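Local coordinates for protein octaprenyl-diphosphate synthase (Roseobacter denitrificans, PDB 4JXN) that probably makes all-trans-octaprenyl diphosphate, the precursor of the side chain of isoprenoid quinones, by adding five isopentenyl units to farnesyl diphosphate, at residues A[251-256]-A[289-294]. Residues are numbered along the deposited sequence; the frame is centred on the assembly and turned at random.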
ATOM      1  N   ILE A 251      24.968  12.134  13.643  1.00 65.45           N
ATOM      2  CA  ILE A 251      24.286  13.265  14.259  1.00 46.71           C
ATOM      3  C   ILE A 251      25.071  13.788  15.446  1.00 46.29           C
ATOM      4  O   ILE A 251      25.204  15.009  15.657  1.00 62.19           O
ATOM      5  CB  ILE A 251      22.867  12.872  14.741  1.00 90.72           C
ATOM      6  CG1 ILE A 251      21.956  12.612  13.545  1.00 60.60           C
ATOM      7  CG2 ILE A 251      22.260  13.970  15.612  1.00 56.89           C
ATOM      8  CD1 ILE A 251      20.704  11.839  13.891  1.00 94.40           C
ATOM      9  N   LYS A 252      25.531  12.851  16.255  1.00 50.08           N
ATOM     10  CA  LYS A 252      26.291  13.185  17.435  1.00 59.25           C
ATOM     11  C   LYS A 252      27.648  13.811  17.066  1.00 51.35           C
ATOM     12  O   LYS A 252      28.154  14.667  17.797  1.00 61.57           O
ATOM     13  CB  LYS A 252      26.490  11.930  18.282  1.00 52.22           C
ATOM     14  CG  LYS A 252      25.258  11.489  19.054  1.00 64.21           C
ATOM     15  CD  LYS A 252      25.644  10.499  20.146  1.00 56.34           C
ATOM     16  CE  LYS A 252      24.441   9.972  20.920  1.00 85.21           C
ATOM     17  NZ  LYS A 252      23.968  10.944  21.940  1.00 65.96           N
ATOM     18  N   ALA A 253      28.235  13.383  15.943  1.00 66.77           N
ATOM     19  CA  ALA A 253      29.491  13.990  15.454  1.00 62.59           C
ATOM     20  C   ALA A 253      29.255  15.406  14.949  1.00 43.46           C
ATOM     21  O   ALA A 253      29.916  16.359  15.390  1.00 58.04           O
ATOM     22  CB  ALA A 253      30.115  13.143  14.362  1.00 57.33           C
ATOM     23  N   VAL A 254      28.285  15.543  14.050  1.00 75.44           N
ATOM     24  CA  VAL A 254      27.937  16.840  13.474  1.00 64.24           C
ATOM     25  C   VAL A 254      27.573  17.838  14.569  1.00 58.35           C
ATOM     26  O   VAL A 254      27.972  18.999  14.517  1.00 84.85           O
ATOM     27  CB  VAL A 254      26.783  16.716  12.459  1.00 86.41           C
ATOM     28  CG1 VAL A 254      26.298  18.094  12.024  1.00107.48           C
ATOM     29  CG2 VAL A 254      27.215  15.885  11.248  1.00 61.59           C
ATOM     30  N   ALA A 255      26.837  17.367  15.568  1.00 82.23           N
ATOM     31  CA  ALA A 255      26.437  18.186  16.702  1.00 56.05           C
ATOM     32  C   ALA A 255      27.599  18.866  17.406  1.00 59.02           C
ATOM     33  O   ALA A 255      27.396  19.850  18.110  1.00120.03           O
ATOM     34  CB  ALA A 255      25.652  17.344  17.700  1.00 85.70           C
ATOM     35  N   LYS A 256      28.813  18.356  17.217  1.00 73.65           N
ATOM     36  CA  LYS A 256      30.001  18.947  17.842  1.00 75.95           C
ATOM     37  C   LYS A 256      30.999  19.544  16.850  1.00 50.24           C
ATOM     38  O   LYS A 256      32.120  19.927  17.224  1.00 77.59           O
ATOM     39  CB  LYS A 256      30.670  17.892  18.707  1.00 51.40           C
ATOM     40  CG  LYS A 256      29.979  17.761  20.049  1.00 93.88           C
ATOM     41  CD  LYS A 256      30.124  16.364  20.592  1.00 48.03           C
ATOM     42  CE  LYS A 256      29.832  16.300  22.078  1.00 70.48           C
ATOM     43  NZ  LYS A 256      30.177  14.960  22.606  1.00 71.32           N
ATOM     44  N   HIS A 289      34.873  12.556  18.778  1.00 62.37           N
ATOM     45  CA  HIS A 289      33.737  13.099  19.496  1.00 49.68           C
ATOM     46  C   HIS A 289      32.953  12.059  20.289  1.00 52.80           C
ATOM     47  O   HIS A 289      31.817  12.326  20.667  1.00 55.89           O
ATOM     48  CB  HIS A 289      32.789  13.785  18.499  1.00 44.22           C
ATOM     49  CG  HIS A 289      33.367  15.001  17.858  1.00 61.98           C
ATOM     50  ND1 HIS A 289      33.897  16.044  18.587  1.00 57.23           N
ATOM     51  CD2 HIS A 289      33.485  15.352  16.557  1.00 50.64           C
ATOM     52  CE1 HIS A 289      34.324  16.980  17.761  1.00 67.21           C
ATOM     53  NE2 HIS A 289      34.087  16.584  16.524  1.00 75.17           N
ATOM     54  N   ALA A 290      33.544  10.887  20.515  1.00 53.13           N
ATOM     55  CA  ALA A 290      32.909   9.784  21.257  1.00 53.89           C
ATOM     56  C   ALA A 290      31.532   9.394  20.702  1.00 65.10           C
ATOM     57  O   ALA A 290      30.624   9.035  21.449  1.00 47.76           O
ATOM     58  CB  ALA A 290      32.808  10.140  22.741  1.00 57.15           C
ATOM     59  N   ALA A 291      31.374   9.466  19.388  1.00 47.63           N
ATOM     60  CA  ALA A 291      30.053   9.323  18.788  1.00 63.87           C
ATOM     61  C   ALA A 291      29.582   7.888  18.792  1.00 43.62           C
ATOM     62  O   ALA A 291      28.386   7.634  18.759  1.00 60.14           O
ATOM     63  CB  ALA A 291      30.050   9.857  17.373  1.00 45.44           C
ATOM     64  N   LEU A 292      30.519   6.947  18.829  1.00 54.69           N
ATOM     65  CA  LEU A 292      30.158   5.555  18.760  1.00 46.33           C
ATOM     66  C   LEU A 292      29.890   5.033  20.156  1.00 44.72           C
ATOM     67  O   LEU A 292      28.870   4.411  20.373  1.00 49.27           O
ATOM     68  CB  LEU A 292      31.209   4.725  18.022  1.00 54.28           C
ATOM     69  CG  LEU A 292      31.300   5.025  16.512  1.00 70.47           C
ATOM     70  CD1 LEU A 292      32.529   4.368  15.905  1.00 71.44           C
ATOM     71  CD2 LEU A 292      30.043   4.582  15.777  1.00 80.44           C
ATOM     72  N   THR A 293      30.774   5.322  21.096  1.00 44.90           N
ATOM     73  CA  THR A 293      30.586   4.906  22.496  1.00 59.98           C
ATOM     74  C   THR A 293      29.250   5.416  23.025  1.00 37.13           C
ATOM     75  O   THR A 293      28.502   4.722  23.711  1.00 70.47           O
ATOM     76  CB  THR A 293      31.661   5.526  23.406  1.00 62.51           C
ATOM     77  OG1 THR A 293      32.683   6.125  22.605  1.00 68.57           O
ATOM     78  CG2 THR A 293      32.256   4.484  24.332  1.00 96.77           C
ATOM     79  N   ASP A 294      28.985   6.668  22.701  1.00 51.97           N
ATOM     80  CA  ASP A 294      27.798   7.325  23.123  1.00 40.01           C
ATOM     81  C   ASP A 294      26.541   6.733  22.470  1.00 62.17           C
ATOM     82  O   ASP A 294      25.482   6.664  23.098  1.00 58.40           O
ATOM     83  CB  ASP A 294      27.873   8.815  22.802  1.00 40.72           C
ATOM     84  CG  ASP A 294      28.767   9.604  23.753  1.00 66.20           C
ATOM     85  OD1 ASP A 294      29.534   9.018  24.556  1.00 57.31           O
ATOM     86  OD2 ASP A 294      28.685  10.853  23.669  1.00 55.06           O
TER
HETATM   87  O   HOH W   1      29.290  12.106  21.277  1.00 50.28           O
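Lys256 lays the first carbon of its side chain over one face of the His289 ring, a CH-pi contact with CB 3.9 Å from the ring centroid and 18° off the normal, displaced toward the rim on the ND1 side. Ala253 O approaches the same ring obliquely, near CD2. Apolar contact continues where the methyls of Ala253 and Ala291 meet, CB to CB at 4.5 Å, and where Lys252 CD lies 3.9 Å from Asp294 CB, the two side chains crossing at a slant.

The polar part illustrates how a single water can join segments 251-256 and 289-294, which share no direct hydrogen bond. The water oxygen donates to His289 O at 2.6 Å and to Asp294 OD2 at 2.8 Å, and accepts a weak bond from Lys256 NZ, whose chain runs extended beyond CG to get there. Lys256 NZ and Asp294 OD2, 4.5 Å apart, are too distant for a salt bridge; Lys252 NZ, for its part, makes one with Glu170 OE2.

His289 NE2 is hydrogen-bonded to Glu261 OE1; an alanine here would probably leave that carboxylate without this partner and Lys256 CB without its ring face. Ala290, with positive phi, is the C-prime residue of the Schellman motif ending helix 278-288. Within the all-helical prenyl synthase fold, the contact sets helix 248-254 and its following turn against the turn into helix 291-309, with Leu286 of helix 278-288 touching both Ala253 and Ala291.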